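Local atomic coordinates of Rubredoxin\:oxygen oxidoreductase (Desulfovibrio gigas, PDB entry 1E5D), a protein that catalyses the four-electron reduction of one oxygen molecule to two water molecules, with a diiron centre and flavin mononucleotide as cofactors. Residues A[15-20]-A[53-58]; A[31-36]-A[168-173]; A[275-280]-A[387-392]. One frame throughout, in Å; residues are numbered along the deposited sequence.

Overall arrangement
Interactions 1 and 2 lie in the lactamase-fold domain, and interaction 3 lies in the flavodoxin-like domain. The first two touch through neighbouring antiparallel strands, 10-17 and 33-40, and the centres of the two interactions are about 11 Å apart. Interaction 1 is partly buried. It sets a helix start against a strand end by a methyl-ring contact and a water bridge. Interaction 2 is buried close to the diiron site and relies on a backbone hydrogen bond, a weak Asn-Thr bond and close packing of small residues. Interaction 3 is a buried helix-helix contact, its centre about 47 Å from that of interaction 1. It is mainly apolar, with one weak polar pair, far from the diiron site.

Interaction 1 of 3, residues A[15-20]-A[53-58]; sequences AIDWNS and AEYKGE
Tyr55 and Ala15 meet ring against methyl. Tyr55 is the N-cap residue of helix 56-64. Its CG lies anti to the carbonyl carbon (chi1 -72°), which sends the ring toward strand 10-17. Ala15 CB sits over one ring face, 3.8 Å from the centroid of Tyr55 and 25° off the normal. This is a CH-pi contact. The methyl is shifted toward the root of the ring, and its closest ring atom is Tyr55 CG at 3.5 Å. The far end of the ring reaches Asp17. Tyr55 OH is 3.2 Å from Asp17 OD2, and this oxygen lies at the ring edge, in its plane. The carboxylate itself is turned 76° from the ring. Further on, Glu58 bends at chi2 and brings OE1 within 3.4 Å of Ala15 CB. A water accepts from Ile16 N at 2.9 Å and donates to Glu58 OE1 at 2.9 Å. Gln2 NE2 also bonds to this oxygen. The contact packs the start of helix 56-64 against the end of strand 10-17 in the metallo-beta-lactamase domain. That strand pairs in turn with strand 33-40, through Ala15 with Tyr35 and Asp17 with Thr33.

Interaction 2 of 3, residues A[31-36]-A[168-173]; sequences MGTTYN and GQNIAA
Thr33 and Asn170 form one part of the tight packing in this contact. It lies in the metallo-beta-lactamase fold, where the loop after strand 160-164 crosses the start of strand 33-40. Asn170 is the centre of an inverse gamma turn. Its side chain runs beside that of Thr33, both pointing the same way. Asn170 ND2 gives a weak, bent bond to Thr33 OG1, 2.6 Å long with an angle of 117° at the hydrogen. Thr33 OG1 stands anti to its own nitrogen (chi1 -178°), the position that meets the amide. Asn170 CB also packs on Gly32 O at 3.3 Å. The side chain of Asn170 is about 7 Å from the bound mu-oxo-diiron. Thr34 O bonds to His226 ND1, so the Thr34 carbonyl is a second-shell partner of His226, a residue of the diiron pocket.

The stronger link is between backbones. Ala172 N donates to Met31 O at 2.9 Å, with an angle of 151° at the hydrogen. The Ala172 methyl packs closely beside Gly32, with Ala172 CB 3.5 Å from Thr33 N. One residue further along the strand, Thr34 CG2 lies 3.3 Å from Ile171 O.

The Met31 side chain is the loose, partly exposed side. Its closer contact is Met31 CB to Asn170 O, at 3.6 Å. Helix 183-198 lies beside Met31 and Ile171, through Thr185 and Ala189. Met31 CE approaches Ile171 CG1 loosely, at 4.5 Å.

Interaction 3 of 3, residues A[275-280]-A[387-392]; sequences ESFRDE and TMAQTI
Phe277 and Ala389 carry the packing between two helices of the flavodoxin-like fold. Helix 265-279 and helix 379-400 run side by side against the central parallel sheet. The axes of the two short helical segments approach to 8.7 Å, at a crossing angle of -42°. Phe277 CB leaves its helix to one side of the partner. Its CG stands anti to the carbonyl carbon (chi1 -87°), and this brings one face of the ring against Ala389. From CG the ring divides. On one side, beyond CD1, Phe277 CE1 approaches Ala389 O at 3.3 Å. On the other side, beyond CD2, Phe277 CE2 is 4.0 Å from Ala389 CB. The methyl is centred over the whole ring face, 3.9 Å from the Phe277 centroid to Ala389 CB and almost on the normal. This is a CH-pi contact. At the tip, Phe277 CZ comes 3.7 Å from Ala389 CA. Ile392 CG2 closes the ring edge, 3.8 Å from Phe277 CE1. Both Phe277 and Ile392 also touch Ile308 of strand 306-310, so the ring is part of the helix-sheet core.

Ser276 adds a second wall to the Ala389 methyl, with its CB 3.4 Å from Ala389 CB. Ser276 OG turns back to Val272 O in its own helix. Nearer the surface, Glu280 and Gln390 cross at about a right angle, their carboxylate and amide planes 66° apart. Glu280 OE1 has a long, weak ion pair with Arg394. The last link is a weak hydrogen bond from Gln390 NE2 to Glu280 OE2, 3.4 Å long.

Interaction 1 of 3, residues A[15-20]-A[53-58]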
loop_
_atom_site.group_PDB
_atom_site.type_symbol
_atom_site.label_atom_id
_atom_site.label_comp_id
_atom_site.label_asym_id
_atom_site.label_seq_id
_atom_site.Cartn_x
_atom_site.Cartn_y
_atom_site.Cartn_z
ATOM N N ALA A 15 5.740 28.175 12.022
ATOM C CA ALA A 15 6.587 27.132 12.577
ATOM C C ALA A 15 7.270 26.307 11.499
ATOM O O ALA A 15 6.673 25.938 10.491
ATOM C CB ALA A 15 5.754 26.219 13.467
ATOM N N ILE A 16 8.536 26.031 11.772
ATOM C CA ILE A 16 9.335 25.106 10.997
ATOM C C ILE A 16 9.137 23.696 11.549
ATOM O O ILE A 16 9.390 23.445 12.726
ATOM C CB ILE A 16 10.835 25.434 11.006
ATOM C CG1 ILE A 16 11.159 26.914 10.823
ATOM C CG2 ILE A 16 11.535 24.596 9.950
ATOM C CD1 ILE A 16 12.244 27.205 9.811
ATOM N N ASP A 17 8.676 22.803 10.684
ATOM C CA ASP A 17 8.432 21.432 11.144
ATOM C C ASP A 17 9.502 20.489 10.609
ATOM O O ASP A 17 9.311 19.752 9.640
ATOM C CB ASP A 17 7.025 21.038 10.722
ATOM C CG ASP A 17 6.502 19.784 11.382
ATOM O OD1 ASP A 17 7.334 18.963 11.810
ATOM O OD2 ASP A 17 5.266 19.619 11.453
ATOM N N TRP A 18 10.668 20.512 11.252
ATOM C CA TRP A 18 11.802 19.699 10.844
ATOM C C TRP A 18 11.492 18.214 10.700
ATOM O O TRP A 18 12.020 17.569 9.796
ATOM C CB TRP A 18 12.917 19.838 11.875
ATOM C CG TRP A 18 13.399 21.222 12.143
ATOM C CD1 TRP A 18 12.964 22.109 13.080
ATOM C CD2 TRP A 18 14.452 21.881 11.430
ATOM N NE1 TRP A 18 13.681 23.280 12.995
ATOM C CE2 TRP A 18 14.598 23.160 11.990
ATOM C CE3 TRP A 18 15.276 21.488 10.373
ATOM C CZ2 TRP A 18 15.549 24.065 11.517
ATOM C CZ3 TRP A 18 16.217 22.390 9.908
ATOM C CH2 TRP A 18 16.345 23.663 10.480
ATOM N N ASN A 19 10.661 17.672 11.587
ATOM C CA ASN A 19 10.478 16.228 11.668
ATOM C C ASN A 19 9.400 15.656 10.762
ATOM O O ASN A 19 9.240 14.432 10.704
ATOM C CB ASN A 19 10.144 15.840 13.119
ATOM C CG ASN A 19 11.247 16.250 14.069
ATOM O OD1 ASN A 19 12.384 16.456 13.663
ATOM N ND2 ASN A 19 10.931 16.366 15.351
ATOM N N SER A 20 8.660 16.508 10.064
ATOM C CA SER A 20 7.578 16.016 9.216
ATOM C C SER A 20 8.073 15.011 8.192
ATOM O O SER A 20 8.928 15.281 7.344
ATOM C CB SER A 20 6.894 17.190 8.512
ATOM O OG SER A 20 5.811 16.757 7.705
ATOM N N ALA A 53 -2.733 23.217 14.263
ATOM C CA ALA A 53 -3.158 23.549 15.619
ATOM C C ALA A 53 -2.031 23.447 16.643
ATOM O O ALA A 53 -1.943 24.273 17.550
ATOM C CB ALA A 53 -4.310 22.654 16.060
ATOM N N GLU A 54 -1.174 22.447 16.485
ATOM C CA GLU A 54 -0.143 22.136 17.466
ATOM C C GLU A 54 0.943 23.211 17.498
ATOM O O GLU A 54 1.809 23.164 18.373
ATOM C CB GLU A 54 0.511 20.773 17.228
ATOM C CG GLU A 54 0.236 20.140 15.879
ATOM C CD GLU A 54 -1.154 19.540 15.770
ATOM O OE1 GLU A 54 -1.375 18.417 16.265
ATOM O OE2 GLU A 54 -2.041 20.200 15.187
ATOM N N TYR A 55 0.882 24.148 16.562
ATOM C CA TYR A 55 1.897 25.194 16.523
ATOM C C TYR A 55 1.322 26.571 16.824
ATOM O O TYR A 55 2.017 27.561 16.594
ATOM C CB TYR A 55 2.593 25.210 15.160
ATOM C CG TYR A 55 3.511 24.029 14.948
ATOM C CD1 TYR A 55 4.565 23.769 15.816
ATOM C CD2 TYR A 55 3.318 23.173 13.870
ATOM C CE1 TYR A 55 5.397 22.683 15.608
ATOM C CE2 TYR A 55 4.149 22.085 13.657
ATOM C CZ TYR A 55 5.184 21.847 14.532
ATOM O OH TYR A 55 6.013 20.772 14.326
ATOM N N LYS A 56 0.096 26.639 17.324
ATOM C CA LYS A 56 -0.510 27.920 17.687
ATOM C C LYS A 56 0.430 28.719 18.579
ATOM O O LYS A 56 0.631 29.921 18.410
ATOM C CB LYS A 56 -1.854 27.694 18.372
ATOM C CG LYS A 56 -1.734 26.893 19.660
ATOM C CD LYS A 56 -3.001 26.974 20.490
ATOM C CE LYS A 56 -3.955 25.837 20.150
ATOM N NZ LYS A 56 -4.979 26.263 19.157
ATOM N N GLY A 57 1.070 28.057 19.537
ATOM C CA GLY A 57 2.021 28.740 20.398
ATOM C C GLY A 57 3.166 29.382 19.647
ATOM O O GLY A 57 3.461 30.564 19.840
ATOM N N GLU A 58 3.848 28.628 18.777
ATOM C CA GLU A 58 4.950 29.251 18.049
ATOM C C GLU A 58 4.434 30.412 17.208
ATOM O O GLU A 58 5.131 31.400 17.011
ATOM C CB GLU A 58 5.662 28.260 17.138
ATOM C CG GLU A 58 6.239 27.042 17.828
ATOM C CD GLU A 58 7.493 26.548 17.128
ATOM O OE1 GLU A 58 7.783 27.047 16.019
ATOM O OE2 GLU A 58 8.166 25.663 17.701
HETATM O O HOH W 1 9.990 26.710 14.185
#

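Interaction 2 of 3, residues A[31-36]-A[168-173]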
loop_
_atom_site.group_PDB
_atom_site.type_symbol
_atom_site.label_atom_id
_atom_site.label_comp_id
_atom_site.label_asym_id
_atom_site.label_seq_id
_atom_site.Cartn_x
_atom_site.Cartn_y
_atom_site.Cartn_z
ATOM N N MET A 31 12.122 16.371 3.538
ATOM C CA MET A 31 12.902 17.516 3.986
ATOM C C MET A 31 12.143 18.315 5.028
ATOM O O MET A 31 12.461 19.462 5.339
ATOM C CB MET A 31 13.243 18.424 2.805
ATOM C CG MET A 31 14.597 18.143 2.171
ATOM S SD MET A 31 14.854 19.049 0.634
ATOM C CE MET A 31 13.383 18.581 -0.280
ATOM N N GLY A 32 11.096 17.714 5.597
ATOM C CA GLY A 32 10.347 18.479 6.585
ATOM C C GLY A 32 9.418 19.441 5.867
ATOM O O GLY A 32 9.149 19.287 4.681
ATOM N N THR A 33 8.927 20.432 6.588
ATOM C CA THR A 33 8.041 21.417 5.987
ATOM C C THR A 33 7.920 22.595 6.943
ATOM O O THR A 33 8.493 22.642 8.034
ATOM C CB THR A 33 6.671 20.804 5.673
ATOM O OG1 THR A 33 5.812 21.761 5.043
ATOM C CG2 THR A 33 5.959 20.402 6.963
ATOM N N THR A 34 7.161 23.604 6.527
ATOM C CA THR A 34 6.917 24.723 7.421
ATOM C C THR A 34 5.432 25.073 7.366
ATOM O O THR A 34 4.674 24.659 6.493
ATOM C CB THR A 34 7.729 25.990 7.095
ATOM O OG1 THR A 34 7.166 26.662 5.952
ATOM C CG2 THR A 34 9.164 25.640 6.743
ATOM N N TYR A 35 5.041 25.879 8.343
ATOM C CA TYR A 35 3.685 26.425 8.326
ATOM C C TYR A 35 3.835 27.939 8.382
ATOM O O TYR A 35 4.270 28.467 9.407
ATOM C CB TYR A 35 2.886 25.812 9.475
ATOM C CG TYR A 35 2.801 24.305 9.296
ATOM C CD1 TYR A 35 1.943 23.791 8.330
ATOM C CD2 TYR A 35 3.565 23.430 10.052
ATOM C CE1 TYR A 35 1.838 22.433 8.125
ATOM C CE2 TYR A 35 3.462 22.065 9.857
ATOM C CZ TYR A 35 2.602 21.578 8.898
ATOM O OH TYR A 35 2.480 20.223 8.684
ATOM N N ASN A 36 3.510 28.570 7.267
ATOM C CA ASN A 36 3.731 29.982 7.031
ATOM C C ASN A 36 2.444 30.782 7.163
ATOM O O ASN A 36 1.435 30.494 6.539
ATOM C CB ASN A 36 4.328 30.213 5.637
ATOM C CG ASN A 36 5.660 29.509 5.457
ATOM O OD1 ASN A 36 6.334 29.179 6.427
ATOM N ND2 ASN A 36 6.046 29.281 4.205
ATOM N N GLY A 168 3.947 26.414 -2.885
ATOM C CA GLY A 168 4.511 25.883 -1.661
ATOM C C GLY A 168 5.507 24.782 -1.953
ATOM O O GLY A 168 5.490 24.077 -2.956
ATOM N N GLN A 169 6.448 24.593 -1.037
ATOM C CA GLN A 169 7.334 23.447 -1.181
ATOM C C GLN A 169 7.593 22.914 0.222
ATOM O O GLN A 169 7.672 23.700 1.163
ATOM C CB GLN A 169 8.638 23.796 -1.882
ATOM C CG GLN A 169 8.730 25.161 -2.530
ATOM C CD GLN A 169 8.887 26.269 -1.509
ATOM O OE1 GLN A 169 9.686 26.205 -0.580
ATOM N NE2 GLN A 169 8.101 27.325 -1.675
ATOM N N ASN A 170 7.721 21.603 0.377
ATOM C CA ASN A 170 8.051 21.087 1.709
ATOM C C ASN A 170 9.549 21.162 1.959
ATOM O O ASN A 170 10.294 20.224 1.691
ATOM C CB ASN A 170 7.518 19.657 1.826
ATOM C CG ASN A 170 6.005 19.695 1.970
ATOM O OD1 ASN A 170 5.291 18.880 1.398
ATOM N ND2 ASN A 170 5.533 20.661 2.745
ATOM N N ILE A 171 10.013 22.293 2.467
ATOM C CA ILE A 171 11.407 22.464 2.835
ATOM C C ILE A 171 11.522 23.072 4.230
ATOM O O ILE A 171 11.085 24.208 4.444
ATOM C CB ILE A 171 12.158 23.379 1.853
ATOM C CG1 ILE A 171 12.239 22.830 0.431
ATOM C CG2 ILE A 171 13.546 23.699 2.386
ATOM C CD1 ILE A 171 13.108 23.673 -0.477
ATOM N N ALA A 172 12.100 22.315 5.158
ATOM C CA ALA A 172 12.328 22.844 6.506
ATOM C C ALA A 172 13.783 23.290 6.586
ATOM O O ALA A 172 14.670 22.457 6.389
ATOM C CB ALA A 172 12.005 21.835 7.588
ATOM N N ALA A 173 14.026 24.570 6.841
ATOM C CA ALA A 173 15.414 25.030 6.802
ATOM C C ALA A 173 15.621 26.302 7.601
ATOM O O ALA A 173 14.667 27.006 7.927
ATOM C CB ALA A 173 15.821 25.251 5.349
#

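Interaction 3 of 3, residues A[275-280]-A[387-392]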
loop_
_atom_site.group_PDB
_atom_site.type_symbol
_atom_site.label_atom_id
_atom_site.label_comp_id
_atom_site.label_asym_id
_atom_site.label_seq_id
_atom_site.Cartn_x
_atom_site.Cartn_y
_atom_site.Cartn_z
ATOM N N GLU A 275 17.198 -1.903 -19.026
ATOM C CA GLU A 275 18.374 -1.928 -19.880
ATOM C C GLU A 275 18.046 -1.646 -21.340
ATOM O O GLU A 275 18.750 -0.875 -21.996
ATOM C CB GLU A 275 19.092 -3.278 -19.778
ATOM C CG GLU A 275 20.609 -3.163 -19.759
ATOM C CD GLU A 275 21.169 -2.346 -18.613
ATOM O OE1 GLU A 275 20.578 -2.327 -17.512
ATOM O OE2 GLU A 275 22.226 -1.705 -18.807
ATOM N N SER A 276 16.981 -2.260 -21.848
ATOM C CA SER A 276 16.579 -1.987 -23.226
ATOM C C SER A 276 16.239 -0.517 -23.394
ATOM O O SER A 276 16.604 0.125 -24.377
ATOM C CB SER A 276 15.383 -2.851 -23.627
ATOM O OG SER A 276 15.453 -4.115 -22.984
ATOM N N PHE A 277 15.521 0.040 -22.414
ATOM C CA PHE A 277 15.101 1.430 -22.599
ATOM C C PHE A 277 16.331 2.325 -22.669
ATOM O O PHE A 277 16.412 3.273 -23.452
ATOM C CB PHE A 277 14.153 1.870 -21.491
ATOM C CG PHE A 277 12.695 1.543 -21.764
ATOM C CD1 PHE A 277 12.031 2.122 -22.835
ATOM C CD2 PHE A 277 12.002 0.663 -20.946
ATOM C CE1 PHE A 277 10.699 1.830 -23.083
ATOM C CE2 PHE A 277 10.675 0.367 -21.192
ATOM C CZ PHE A 277 10.021 0.950 -22.263
ATOM N N ARG A 278 17.299 1.992 -21.812
ATOM C CA ARG A 278 18.547 2.768 -21.849
ATOM C C ARG A 278 19.132 2.668 -23.260
ATOM O O ARG A 278 19.490 3.684 -23.860
ATOM C CB ARG A 278 19.502 2.289 -20.769
ATOM C CG ARG A 278 20.933 2.779 -20.844
ATOM C CD ARG A 278 21.888 1.860 -20.091
ATOM N NE ARG A 278 21.877 0.515 -20.663
ATOM C CZ ARG A 278 22.867 -0.095 -21.297
ATOM N NH1 ARG A 278 24.038 0.505 -21.477
ATOM N NH2 ARG A 278 22.695 -1.329 -21.762
ATOM N N ASP A 279 19.177 1.436 -23.761
ATOM C CA ASP A 279 19.699 1.136 -25.088
ATOM C C ASP A 279 19.045 2.004 -26.158
ATOM O O ASP A 279 19.714 2.438 -27.092
ATOM C CB ASP A 279 19.488 -0.334 -25.441
ATOM C CG ASP A 279 20.722 -1.180 -25.201
ATOM O OD1 ASP A 279 21.846 -0.642 -25.262
ATOM O OD2 ASP A 279 20.559 -2.392 -24.949
ATOM N N GLU A 280 17.752 2.246 -25.988
ATOM C CA GLU A 280 16.996 3.119 -26.871
ATOM C C GLU A 280 17.244 4.589 -26.571
ATOM O O GLU A 280 16.538 5.468 -27.064
ATOM C CB GLU A 280 15.498 2.814 -26.749
ATOM C CG GLU A 280 15.143 1.391 -27.164
ATOM C CD GLU A 280 15.586 1.064 -28.580
ATOM O OE1 GLU A 280 15.175 1.802 -29.502
ATOM O OE2 GLU A 280 16.341 0.084 -28.754
ATOM N N THR A 387 11.783 -6.051 -27.299
ATOM C CA THR A 387 10.852 -5.656 -28.341
ATOM C C THR A 387 9.820 -4.693 -27.770
ATOM O O THR A 387 9.546 -3.640 -28.348
ATOM C CB THR A 387 10.131 -6.881 -28.937
ATOM O OG1 THR A 387 11.056 -7.639 -29.726
ATOM C CG2 THR A 387 9.005 -6.462 -29.866
ATOM N N MET A 388 9.254 -5.055 -26.619
ATOM C CA MET A 388 8.279 -4.179 -25.966
ATOM C C MET A 388 8.875 -2.802 -25.694
ATOM O O MET A 388 8.279 -1.780 -26.037
ATOM C CB MET A 388 7.785 -4.813 -24.666
ATOM C CG MET A 388 6.513 -4.190 -24.125
ATOM S SD MET A 388 6.220 -4.586 -22.384
ATOM C CE MET A 388 4.546 -3.962 -22.201
ATOM N N ALA A 389 10.058 -2.785 -25.092
ATOM C CA ALA A 389 10.810 -1.572 -24.821
ATOM C C ALA A 389 11.061 -0.763 -26.088
ATOM O O ALA A 389 11.034 0.467 -26.074
ATOM C CB ALA A 389 12.146 -1.910 -24.172
ATOM N N GLN A 390 11.312 -1.462 -27.193
ATOM C CA GLN A 390 11.568 -0.770 -28.455
ATOM C C GLN A 390 10.305 -0.140 -29.016
ATOM O O GLN A 390 10.333 0.997 -29.496
ATOM C CB GLN A 390 12.185 -1.740 -29.463
ATOM C CG GLN A 390 13.709 -1.656 -29.424
ATOM C CD GLN A 390 14.353 -2.837 -30.115
ATOM O OE1 GLN A 390 13.685 -3.584 -30.827
ATOM N NE2 GLN A 390 15.650 -2.995 -29.896
ATOM N N THR A 391 9.185 -0.853 -28.953
ATOM C CA THR A 391 7.929 -0.261 -29.400
ATOM C C THR A 391 7.603 1.018 -28.640
ATOM O O THR A 391 7.395 2.091 -29.210
ATOM C CB THR A 391 6.781 -1.268 -29.222
ATOM O OG1 THR A 391 7.096 -2.436 -29.995
ATOM C CG2 THR A 391 5.462 -0.721 -29.741
ATOM N N ILE A 392 7.560 0.905 -27.313
ATOM C CA ILE A 392 7.226 2.075 -26.498
ATOM C C ILE A 392 8.213 3.207 -26.736
ATOM O O ILE A 392 7.831 4.361 -26.970
ATOM C CB ILE A 392 7.162 1.694 -25.008
ATOM C CG1 ILE A 392 5.953 0.824 -24.658
ATOM C CG2 ILE A 392 7.212 2.936 -24.136
ATOM C CD1 ILE A 392 6.114 -0.025 -23.417
#